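Glutamine cyclotransferase (Zymomonas mobilis, PDB 3NOL) probably catalyses the cyclisation of N-terminal glutamine to pyroglutamate, with release of ammonia, on a calcium-containing beta-propeller. Local coordinates at residues F48-G53 with R238-G243; E178-E183 with I230-E235; V34-H39 with K248-T253; G91-K96 with L132-Q137. All blocks are in the same frame, centred on the assembly; numbering follows the deposited sequence.

Interaction 1: residues F48-G53 with R238-G243; sequences FFYRNG and RLFVTG. With CA (calcium ion), chain B.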
# COMPACT_ATOMS: atom_id res chain seq x y z
N PHE A 48 3.16 -1.81 -1.30
CA PHE A 48 4.17 -0.79 -1.63
C PHE A 48 4.58 -0.06 -0.37
O PHE A 48 3.74 0.48 0.34
CB PHE A 48 3.56 0.20 -2.66
CG PHE A 48 4.50 1.25 -3.17
CD1 PHE A 48 5.69 0.89 -3.82
CD2 PHE A 48 4.13 2.59 -3.13
CE1 PHE A 48 6.56 1.88 -4.35
CE2 PHE A 48 4.99 3.59 -3.66
CZ PHE A 48 6.20 3.24 -4.26
N PHE A 49 5.87 -0.08 -0.06
CA PHE A 49 6.34 0.73 1.06
C PHE A 49 7.78 1.19 0.81
O PHE A 49 8.45 0.68 -0.09
CB PHE A 49 6.17 -0.01 2.41
CG PHE A 49 7.02 -1.25 2.57
CD1 PHE A 49 6.49 -2.51 2.33
CD2 PHE A 49 8.35 -1.15 2.96
CE1 PHE A 49 7.25 -3.65 2.48
CE2 PHE A 49 9.14 -2.31 3.12
CZ PHE A 49 8.58 -3.56 2.87
N TYR A 50 8.22 2.15 1.62
CA TYR A 50 9.57 2.65 1.56
C TYR A 50 10.31 2.17 2.80
O TYR A 50 9.79 2.21 3.93
CB TYR A 50 9.51 4.17 1.56
CG TYR A 50 10.86 4.85 1.75
CD1 TYR A 50 11.41 5.02 3.03
CD2 TYR A 50 11.55 5.34 0.65
CE1 TYR A 50 12.65 5.68 3.19
CE2 TYR A 50 12.76 6.00 0.79
CZ TYR A 50 13.30 6.16 2.06
OH TYR A 50 14.51 6.81 2.17
N ARG A 51 11.52 1.69 2.61
CA ARG A 51 12.35 1.29 3.76
C ARG A 51 13.80 1.37 3.36
O ARG A 51 14.15 0.98 2.22
CB ARG A 51 12.00 -0.12 4.25
CG ARG A 51 12.76 -0.51 5.54
CD ARG A 51 12.21 -1.72 6.21
NE ARG A 51 12.89 -2.13 7.46
CZ ARG A 51 14.09 -2.70 7.53
NH1 ARG A 51 14.59 -3.09 8.70
NH2 ARG A 51 14.83 -2.89 6.44
N ASN A 52 14.62 1.87 4.28
CA ASN A 52 16.07 1.95 4.10
C ASN A 52 16.50 2.52 2.74
O ASN A 52 17.42 2.00 2.08
CB ASN A 52 16.75 0.60 4.42
CG ASN A 52 16.20 -0.56 3.59
OD1 ASN A 52 16.61 -0.79 2.45
ND2 ASN A 52 15.27 -1.30 4.16
N GLY A 53 15.81 3.58 2.33
CA GLY A 53 16.16 4.30 1.11
C GLY A 53 15.61 3.72 -0.18
O GLY A 53 15.79 4.32 -1.25
N ARG A 238 8.88 12.16 2.71
CA ARG A 238 8.49 12.02 1.30
C ARG A 238 7.32 11.06 1.16
O ARG A 238 7.41 9.89 1.56
CB ARG A 238 9.67 11.53 0.45
CG ARG A 238 10.84 12.53 0.34
CD ARG A 238 11.95 12.05 -0.61
NE ARG A 238 12.63 10.86 -0.07
CZ ARG A 238 13.52 10.10 -0.72
NH1 ARG A 238 13.90 10.37 -1.96
NH2 ARG A 238 14.06 9.05 -0.09
N LEU A 239 6.23 11.56 0.59
CA LEU A 239 5.04 10.75 0.31
C LEU A 239 5.05 10.34 -1.16
O LEU A 239 5.16 11.20 -2.05
CB LEU A 239 3.78 11.56 0.62
CG LEU A 239 2.42 10.87 0.47
CD1 LEU A 239 2.31 9.66 1.37
CD2 LEU A 239 1.27 11.85 0.72
N PHE A 240 4.90 9.04 -1.41
CA PHE A 240 4.98 8.49 -2.76
C PHE A 240 3.67 7.77 -3.07
O PHE A 240 3.18 6.98 -2.25
CB PHE A 240 6.10 7.45 -2.87
CG PHE A 240 7.48 7.99 -2.58
CD1 PHE A 240 8.18 8.71 -3.57
CD2 PHE A 240 8.07 7.79 -1.32
CE1 PHE A 240 9.46 9.18 -3.31
CE2 PHE A 240 9.36 8.27 -1.06
CZ PHE A 240 10.05 8.96 -2.04
N VAL A 241 3.14 8.01 -4.26
CA VAL A 241 1.92 7.31 -4.70
C VAL A 241 2.12 6.74 -6.11
O VAL A 241 2.82 7.34 -6.95
CB VAL A 241 0.68 8.23 -4.67
CG1 VAL A 241 0.35 8.64 -3.21
CG2 VAL A 241 0.88 9.47 -5.57
N THR A 242 1.53 5.57 -6.35
CA THR A 242 1.55 4.99 -7.69
C THR A 242 0.24 4.22 -7.97
O THR A 242 -0.77 4.37 -7.26
CB THR A 242 2.86 4.13 -7.93
OG1 THR A 242 3.02 3.82 -9.33
CG2 THR A 242 2.83 2.85 -7.09
N GLY A 243 0.25 3.43 -9.04
CA GLY A 243 -0.90 2.62 -9.38
C GLY A 243 -0.52 1.44 -10.27
O GLY A 243 0.64 1.31 -10.75
CA CA B . 1.96 1.10 1.66
O HOH W 1 16.26 7.16 -0.93
O HOH W 2 2.66 -0.66 3.13
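Phe48 lays one face of its ring against the methyl group of Thr242, whose CG2 stands 4.2 Å from the Phe48 ring centroid and 15° off the normal, a CH-pi contact. The rim of the same ring turns to Phe240: Phe48 CE2 lies 4.1 Å from Phe240 CB, and the Phe48 and Phe240 side chains meet nearly perpendicular to each other. Tyr50, two residues further on, sends its ring the same way and brings CD2 to 4.0 Å from Phe240 CE2. With CG anti to the backbone N (chi1 170°), its phenol extends across to Arg238. There Tyr50 OH sits at the edge of the guanidinium and accepts a weak hydrogen bond from Arg238 NH2, 3.2 Å long and bent to 126°, with ring and guanidinium planes nearly perpendicular. Water 1 ties the same NH2 to Gly53 O, whereas NE forms a salt bridge with Asp233, the firmer hold on this arginine. A leucine in place of Tyr50 would probably leave Arg238 NH2 without this oxygen and open a gap beside Phe240. The backbone carbonyl of Phe48 has a separate task, binding the calcium ion through O at 2.3 Å.

The two strands run roughly antiparallel, but their axes come no closer than 8.8 Å, a spacing bridged by side chains. Strand 44-51 is an edge strand of one four-stranded sheet, and strand 238-243 lies between strands 227-233 and 248-256 of the sheet that forms the last blade; Phe55 of strand 54-61 adds its ring against both Phe48 and Phe240.

Interaction 2: residues E178-E183 with I230-E235; sequences EWVDGE and IAWDKE. With CA (calcium ion), chain B; SO4 (sulfate ion), chain D.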
# COMPACT_ATOMS: atom_id res chain seq x y z
N GLU A 178 -0.99 2.92 4.14
CA GLU A 178 0.27 3.43 4.68
C GLU A 178 0.04 4.23 5.96
O GLU A 178 -0.81 5.12 5.97
CB GLU A 178 1.00 4.31 3.65
CG GLU A 178 2.44 4.60 4.09
CD GLU A 178 3.33 3.35 4.04
OE1 GLU A 178 4.37 3.36 4.73
OE2 GLU A 178 3.02 2.37 3.30
N TRP A 179 0.79 3.91 7.02
CA TRP A 179 0.78 4.73 8.25
C TRP A 179 1.60 5.98 7.97
O TRP A 179 2.79 5.90 7.63
CB TRP A 179 1.44 3.94 9.37
CG TRP A 179 1.41 4.63 10.67
CD1 TRP A 179 2.44 5.33 11.26
CD2 TRP A 179 0.33 4.65 11.61
NE1 TRP A 179 2.04 5.81 12.49
CE2 TRP A 179 0.75 5.41 12.73
CE3 TRP A 179 -0.97 4.12 11.60
CZ2 TRP A 179 -0.07 5.63 13.85
CZ3 TRP A 179 -1.79 4.34 12.72
CH2 TRP A 179 -1.34 5.10 13.82
N VAL A 180 0.97 7.14 8.08
CA VAL A 180 1.63 8.40 7.80
C VAL A 180 1.39 9.38 8.96
O VAL A 180 0.27 9.88 9.13
CB VAL A 180 1.16 9.01 6.44
CG1 VAL A 180 1.87 10.35 6.12
CG2 VAL A 180 1.35 8.01 5.28
N ASP A 181 2.43 9.58 9.76
CA ASP A 181 2.41 10.54 10.87
C ASP A 181 1.13 10.43 11.73
O ASP A 181 0.45 11.42 11.97
CB ASP A 181 2.63 11.96 10.33
CG ASP A 181 4.06 12.19 9.85
OD1 ASP A 181 4.89 11.24 9.86
OD2 ASP A 181 4.34 13.33 9.44
N GLY A 182 0.82 9.21 12.17
CA GLY A 182 -0.25 8.98 13.16
C GLY A 182 -1.61 8.73 12.53
O GLY A 182 -2.57 8.47 13.26
N GLU A 183 -1.68 8.80 11.20
CA GLU A 183 -2.91 8.49 10.46
C GLU A 183 -2.77 7.25 9.57
O GLU A 183 -1.67 6.92 9.10
CB GLU A 183 -3.34 9.70 9.60
CG GLU A 183 -3.67 10.90 10.45
CD GLU A 183 -4.30 12.04 9.67
OE1 GLU A 183 -4.14 12.10 8.44
OE2 GLU A 183 -4.95 12.88 10.32
N ILE A 230 0.83 3.42 -1.77
CA ILE A 230 1.20 4.60 -1.02
C ILE A 230 2.40 4.23 -0.18
O ILE A 230 2.32 3.24 0.55
CB ILE A 230 0.12 5.00 -0.01
CG1 ILE A 230 -1.26 5.09 -0.67
CG2 ILE A 230 0.52 6.32 0.66
CD1 ILE A 230 -2.42 5.22 0.32
N ALA A 231 3.47 5.03 -0.25
CA ALA A 231 4.66 4.80 0.62
C ALA A 231 5.09 6.10 1.26
O ALA A 231 4.82 7.18 0.72
CB ALA A 231 5.80 4.22 -0.18
N TRP A 232 5.77 5.99 2.40
CA TRP A 232 6.10 7.16 3.18
C TRP A 232 7.50 6.98 3.74
O TRP A 232 7.82 5.96 4.33
CB TRP A 232 5.08 7.31 4.31
CG TRP A 232 5.36 8.36 5.34
CD1 TRP A 232 5.57 8.16 6.68
CD2 TRP A 232 5.39 9.78 5.13
NE1 TRP A 232 5.76 9.37 7.32
CE2 TRP A 232 5.66 10.39 6.39
CE3 TRP A 232 5.24 10.61 4.01
CZ2 TRP A 232 5.75 11.78 6.56
CZ3 TRP A 232 5.33 12.00 4.18
CH2 TRP A 232 5.59 12.56 5.44
N ASP A 233 8.32 8.01 3.51
CA ASP A 233 9.70 8.06 3.96
C ASP A 233 9.66 8.99 5.16
O ASP A 233 9.55 10.21 5.01
CB ASP A 233 10.57 8.62 2.84
CG ASP A 233 11.98 9.02 3.30
OD1 ASP A 233 12.72 9.51 2.42
OD2 ASP A 233 12.32 8.89 4.49
N LYS A 234 9.74 8.39 6.34
CA LYS A 234 9.62 9.09 7.61
C LYS A 234 10.83 10.00 7.88
O LYS A 234 10.69 11.12 8.42
CB LYS A 234 9.47 8.05 8.73
CG LYS A 234 9.39 8.60 10.15
CD LYS A 234 8.11 9.32 10.39
CE LYS A 234 7.78 9.36 11.87
NZ LYS A 234 6.57 10.21 12.02
N GLU A 235 12.02 9.52 7.51
CA GLU A 235 13.24 10.33 7.71
C GLU A 235 13.20 11.68 6.99
O GLU A 235 13.47 12.73 7.61
CB GLU A 235 14.49 9.56 7.28
CG GLU A 235 15.76 10.40 7.57
CD GLU A 235 17.09 9.76 7.19
OE1 GLU A 235 18.13 10.36 7.57
OE2 GLU A 235 17.10 8.69 6.53
CA CA B . 1.96 1.10 1.66
S SO4 D . 4.24 8.14 13.89
O1 SO4 D . 5.47 8.78 14.37
O2 SO4 D . 4.00 8.50 12.50
O3 SO4 D . 4.40 6.70 14.03
O4 SO4 D . 3.10 8.59 14.69
O HOH W 3 6.68 3.48 3.56
O HOH W 2 2.66 -0.66 3.13
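Glu178 spans the gap to Ile230 and Trp232 atom by atom. Glu178 CB packs 3.6 Å from Ile230 CG2, and Glu178 CG comes next, 3.8 Å from Trp232 CB. A bend at chi2 (69°) then turns the carboxylate past Ala231 toward the metal. Glu178 OE2 binds the calcium ion at 2.3 Å, and Ile230 O binds it at 2.4 Å, so the calcium reconciles two oxygens that would otherwise be expected to repel; Phe48, Glu176 and Leu177 complete its protein ligands. The other carboxylate oxygen, Glu178 OE1, lies 2.6 Å from water 3, which accepts the backbone N-H of Trp232.

Further out the indole of Trp232 takes over. Val180 CG1 sits over its face, 3.8 Å from the centroid of the six-membered ring, in a CH-pi contact. At its edge NE1 gives a weak, bent hydrogen bond to Asp181 OD1. Lys234 NZ comes to 2.9 Å from Asp181 OD1, from above the carboxylate plane, in a salt bridge. A sulfate ion, probably from the crystallisation liquor, accepts from both Lys234 NZ and Trp179 NE1. An alanine at the Trp232 position would probably uncover Val180 and leave Asp181 held by Lys234 with no indole N-H beside it.

Asp181 belongs to a type I' turn from Val180 to Glu183 that joins strand 177-180 to strand 183-188. The two inner strands, 177-180 and 227-233, thus meet through side chains and metal, while each bonds by its backbone to the next strand of its own blade, Glu178 to Phe185 of strand 183-188 and Ala231 to Phe240 of strand 238-243.

Interaction 3: residues V34-H39 with K248-T253; sequences VHSYPH and KVFEIT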
# COMPACT_ATOMS: atom_id res chain seq x y z
N VAL A 34 6.31 16.79 -6.66
CA VAL A 34 7.68 17.24 -6.37
C VAL A 34 8.68 16.63 -7.37
O VAL A 34 9.55 17.33 -7.92
CB VAL A 34 8.11 16.88 -4.92
CG1 VAL A 34 9.54 17.43 -4.63
CG2 VAL A 34 7.11 17.43 -3.90
N HIS A 35 8.54 15.31 -7.57
CA HIS A 35 9.29 14.54 -8.56
C HIS A 35 8.41 13.41 -9.10
O HIS A 35 7.50 12.95 -8.41
CB HIS A 35 10.54 13.89 -7.95
CG HIS A 35 11.51 14.86 -7.36
ND1 HIS A 35 12.16 15.81 -8.12
CD2 HIS A 35 11.94 15.03 -6.09
CE1 HIS A 35 12.94 16.53 -7.33
NE2 HIS A 35 12.83 16.08 -6.10
N SER A 36 8.70 12.98 -10.33
CA SER A 36 8.13 11.75 -10.89
C SER A 36 9.29 10.81 -11.13
O SER A 36 10.32 11.22 -11.69
CB SER A 36 7.43 12.02 -12.23
OG SER A 36 6.43 13.01 -12.08
N TYR A 37 9.13 9.56 -10.71
CA TYR A 37 10.13 8.52 -10.91
C TYR A 37 9.55 7.40 -11.77
O TYR A 37 8.35 7.16 -11.72
CB TYR A 37 10.58 7.97 -9.56
CG TYR A 37 11.27 9.01 -8.71
CD1 TYR A 37 12.50 9.54 -9.10
CD2 TYR A 37 10.66 9.50 -7.56
CE1 TYR A 37 13.13 10.52 -8.33
CE2 TYR A 37 11.28 10.50 -6.80
CZ TYR A 37 12.52 10.99 -7.19
OH TYR A 37 13.14 11.97 -6.44
N PRO A 38 10.40 6.72 -12.58
CA PRO A 38 9.86 5.65 -13.42
C PRO A 38 9.21 4.52 -12.61
O PRO A 38 9.75 4.09 -11.57
CB PRO A 38 11.10 5.11 -14.14
CG PRO A 38 12.14 6.14 -14.01
CD PRO A 38 11.85 6.90 -12.76
N HIS A 39 8.05 4.06 -13.07
CA HIS A 39 7.45 2.83 -12.53
C HIS A 39 7.19 1.84 -13.66
O HIS A 39 6.94 2.23 -14.82
CB HIS A 39 6.15 3.15 -11.77
CG HIS A 39 5.51 1.96 -11.12
ND1 HIS A 39 4.35 1.40 -11.60
CD2 HIS A 39 5.85 1.23 -10.02
CE1 HIS A 39 4.00 0.37 -10.83
NE2 HIS A 39 4.90 0.25 -9.86
N LYS A 248 4.68 5.93 -13.64
CA LYS A 248 5.44 6.72 -12.66
C LYS A 248 5.07 6.40 -11.22
O LYS A 248 3.95 5.96 -10.96
CB LYS A 248 5.20 8.24 -12.87
CG LYS A 248 5.58 8.83 -14.24
CD LYS A 248 7.08 8.75 -14.56
CE LYS A 248 7.35 9.45 -15.92
NZ LYS A 248 8.79 9.33 -16.34
N VAL A 249 6.01 6.64 -10.30
CA VAL A 249 5.72 6.86 -8.89
C VAL A 249 5.86 8.37 -8.70
O VAL A 249 6.87 8.95 -9.14
CB VAL A 249 6.73 6.16 -7.95
CG1 VAL A 249 6.42 6.46 -6.47
CG2 VAL A 249 6.75 4.64 -8.20
N PHE A 250 4.89 8.99 -8.06
CA PHE A 250 4.92 10.44 -7.84
C PHE A 250 5.26 10.71 -6.39
O PHE A 250 4.62 10.17 -5.48
CB PHE A 250 3.56 11.08 -8.12
CG PHE A 250 3.11 10.95 -9.55
CD1 PHE A 250 2.19 9.98 -9.91
CD2 PHE A 250 3.65 11.78 -10.55
CE1 PHE A 250 1.77 9.83 -11.24
CE2 PHE A 250 3.25 11.65 -11.88
CZ PHE A 250 2.29 10.67 -12.23
N GLU A 251 6.24 11.58 -6.18
CA GLU A 251 6.49 12.14 -4.87
C GLU A 251 5.66 13.42 -4.80
O GLU A 251 5.82 14.32 -5.65
CB GLU A 251 7.98 12.44 -4.71
CG GLU A 251 8.30 13.13 -3.41
CD GLU A 251 9.79 13.50 -3.28
OE1 GLU A 251 10.10 14.28 -2.36
OE2 GLU A 251 10.61 13.02 -4.09
N ILE A 252 4.74 13.47 -3.84
CA ILE A 252 3.76 14.57 -3.77
C ILE A 252 3.73 15.26 -2.42
O ILE A 252 3.96 14.65 -1.37
CB ILE A 252 2.31 14.10 -4.09
CG1 ILE A 252 1.83 13.00 -3.11
CG2 ILE A 252 2.17 13.69 -5.54
CD1 ILE A 252 0.30 12.72 -3.23
N THR A 253 3.43 16.56 -2.44
CA THR A 253 3.03 17.27 -1.23
C THR A 253 1.51 17.52 -1.27
O THR A 253 0.88 17.38 -2.33
CB THR A 253 3.82 18.59 -1.04
OG1 THR A 253 3.64 19.41 -2.19
CG2 THR A 253 5.35 18.31 -0.83
O HOH W 4 10.71 9.70 -14.32
O HOH W 5 13.19 12.59 -3.67
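Tyr37 and Val249 form the tight centre of this antiparallel pairing. Tyr37 N donates to Val249 O at 2.8 Å and nearly straight, while Val249 N returns a bond to Tyr37 O. At the next hydrogen-bonded pair, Glu251 N reaches His35 O at 2.9 Å. On the face carrying Ser36 and Phe250, Ser36 OG approaches the phenylalanine ring, 3.4 Å from Phe250 CD2. On the other, His35 runs alongside Glu251, the edge of its ring bringing CD2 to 3.1 Å from Glu251 OE2. Glu251 is extended, CG anti to its own N (chi1 175°), which carries the carboxylate out along the Tyr37 ring, nearly coplanar with it; water 5 bridges Glu251 OE2, at 2.6 Å, and Tyr37 OH.

Toward solvent the pairing becomes irregular. Val34 and His35 both face Glu251 in a classic beta bulge: Val34 N still holds Glu251 O closely, at 2.7 Å, but the bond from His35 N to Glu251 O is weak, at 3.5 Å. Val34 is exposed, meeting Thr253 methyl to methyl. At the far end the side chains of Pro38 and Lys248 diverge, and Lys248 NZ reaches back to Ser36 O through water 4, while His39 is held by Trp246 and Glu57.

Joining a strand near the start of the chain to the last one within a single blade is the Velcro closure of beta-propellers, which here seals the ring.

Interaction 4: residues G91-K96 with L132-Q137; sequences GISDWK and LTHNDQ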
# COMPACT_ATOMS: atom_id res chain seq x y z
N GLY A 91 -0.87 -7.15 -0.13
CA GLY A 91 -0.11 -6.16 0.66
C GLY A 91 1.15 -6.68 1.31
O GLY A 91 1.24 -7.86 1.65
N ILE A 92 2.14 -5.80 1.42
CA ILE A 92 3.35 -6.12 2.17
C ILE A 92 3.69 -4.96 3.09
O ILE A 92 3.37 -3.79 2.80
CB ILE A 92 4.57 -6.48 1.27
CG1 ILE A 92 4.90 -5.34 0.27
CG2 ILE A 92 4.34 -7.81 0.56
CD1 ILE A 92 6.24 -5.50 -0.45
N SER A 93 4.36 -5.28 4.19
CA SER A 93 4.84 -4.26 5.12
C SER A 93 6.08 -4.80 5.80
O SER A 93 6.19 -6.02 6.04
CB SER A 93 3.78 -3.93 6.18
OG SER A 93 4.29 -2.98 7.13
N ASP A 94 7.01 -3.90 6.09
CA ASP A 94 8.12 -4.24 6.99
C ASP A 94 7.59 -4.47 8.41
O ASP A 94 6.53 -3.95 8.81
CB ASP A 94 9.19 -3.14 7.03
CG ASP A 94 8.62 -1.81 7.48
OD1 ASP A 94 7.65 -1.37 6.84
OD2 ASP A 94 9.10 -1.21 8.49
N TRP A 95 8.34 -5.27 9.16
CA TRP A 95 8.18 -5.33 10.60
C TRP A 95 9.56 -5.70 11.15
O TRP A 95 10.09 -6.76 10.84
CB TRP A 95 7.12 -6.34 11.08
CG TRP A 95 7.04 -6.28 12.55
CD1 TRP A 95 7.65 -7.11 13.46
CD2 TRP A 95 6.42 -5.24 13.31
NE1 TRP A 95 7.39 -6.68 14.75
CE2 TRP A 95 6.65 -5.52 14.68
CE3 TRP A 95 5.66 -4.11 12.95
CZ2 TRP A 95 6.15 -4.70 15.71
CZ3 TRP A 95 5.18 -3.27 13.97
CH2 TRP A 95 5.41 -3.59 15.34
N LYS A 96 10.14 -4.78 11.93
CA LYS A 96 11.52 -4.97 12.39
C LYS A 96 12.39 -5.33 11.17
O LYS A 96 12.40 -4.59 10.19
CB LYS A 96 11.59 -6.01 13.53
CG LYS A 96 10.83 -5.53 14.80
CD LYS A 96 10.80 -6.59 15.89
CE LYS A 96 10.13 -6.03 17.15
NZ LYS A 96 10.07 -7.05 18.24
N LEU A 132 -1.49 -3.75 3.61
CA LEU A 132 -0.84 -3.98 4.89
C LEU A 132 0.17 -2.87 5.16
O LEU A 132 0.91 -2.47 4.29
CB LEU A 132 -0.16 -5.35 4.91
CG LEU A 132 0.46 -5.82 6.22
CD1 LEU A 132 -0.66 -6.11 7.26
CD2 LEU A 132 1.33 -7.08 5.96
N THR A 133 0.15 -2.37 6.39
CA THR A 133 1.15 -1.39 6.85
C THR A 133 1.38 -1.67 8.36
O THR A 133 0.92 -2.71 8.88
CB THR A 133 0.71 0.11 6.54
OG1 THR A 133 1.79 1.02 6.84
CG2 THR A 133 -0.54 0.50 7.35
N HIS A 134 2.06 -0.75 9.05
CA HIS A 134 2.29 -0.92 10.47
C HIS A 134 2.51 0.41 11.16
O HIS A 134 2.87 1.38 10.51
CB HIS A 134 3.48 -1.86 10.74
CG HIS A 134 4.82 -1.24 10.51
ND1 HIS A 134 5.48 -0.51 11.49
CD2 HIS A 134 5.65 -1.27 9.44
CE1 HIS A 134 6.67 -0.14 11.03
NE2 HIS A 134 6.79 -0.57 9.79
N ASN A 135 2.29 0.43 12.46
CA ASN A 135 2.74 1.56 13.26
C ASN A 135 3.78 1.00 14.26
O ASN A 135 4.37 -0.06 14.01
CB ASN A 135 1.56 2.32 13.89
CG ASN A 135 0.73 1.46 14.87
OD1 ASN A 135 1.16 0.38 15.30
ND2 ASN A 135 -0.47 1.95 15.21
N ASP A 136 4.04 1.68 15.36
CA ASP A 136 5.12 1.24 16.24
C ASP A 136 4.78 -0.04 17.03
O ASP A 136 5.68 -0.70 17.57
CB ASP A 136 5.54 2.37 17.20
CG ASP A 136 6.22 3.54 16.49
OD1 ASP A 136 6.69 3.41 15.33
OD2 ASP A 136 6.29 4.62 17.13
N GLN A 137 3.48 -0.39 17.09
CA GLN A 137 3.01 -1.52 17.91
C GLN A 137 2.33 -2.67 17.15
O GLN A 137 2.35 -3.81 17.60
CB GLN A 137 2.03 -1.04 18.97
CG GLN A 137 2.67 -0.24 20.10
CD GLN A 137 1.64 0.13 21.15
OE1 GLN A 137 1.57 -0.48 22.21
NE2 GLN A 137 0.79 1.12 20.83
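The His134 imidazole takes the edge of the Trp95 indole against its face, an offset edge-to-face pair with the planes at 83° and the His134 ring and Trp95 six-membered ring centroids 5.3 Å apart. Round the imidazole rim the neighbours are polar. His134 NE2 donates to Asp94 OD2 at 2.7 Å, meeting the carboxylate from above its plane, and Ser93 OG lies near the ring plane at 3.2 Å from His134 CD2. His134 ND1 turns to the next residue, donating to Asn135 O at 2.8 Å in an almost straight bond (175°) that leaves little freedom for the ring to turn. The Trp95 edge also meets that carbonyl, Trp95 CZ3 standing 3.3 Å from Asn135 O. Asp94 gets to the histidine because its CG sits between the backbone N and the carbonyl carbon (chi1 58°), which brings the carboxylate to the NE2 edge of the imidazole.

Both strands are the first of their sheets, the inner position in a propeller blade, so this is a blade-to-blade seam near the central channel. They run nearly parallel without joining into one sheet: Ile92 O and Leu132 O are both acceptors and merely face each other. Deeper in, Leu132 CG packs 3.8 Å from Ser93 CB. Gly91 suits its place, since a beta carbon there would fall 2.7 Å from Leu132 N. At the outer end Asn135 OD1 accepts from Gln137 N in an Asx turn and also from Tyr138 N. A glycerol, probably from the crystallisation liquor, lies beside the Trp95 side chain.

In the fold
The five innermost strands, 44-51, 89-95, 132-134, 177-180 and 227-233, belong to the five blades of the propeller. Interaction 4 joins the second and third of these strands, interaction 2 the fourth and fifth, and interaction 1 the first blade to the last. Interaction 3 closes the last blade. Along the chain, interaction 4 comes before interaction 2; both are nested inside interaction 1, and that inside interaction 3. Interactions 1 and 2, with centres 9 Å apart, share the calcium ion, while the centres of interactions 3 and 4 are 22 Å apart. Trp179 N bonds to Thr133 OG1, linking interactions 2 and 4, while the calcium ties together interactions 1 and 2 near the centre of the propeller.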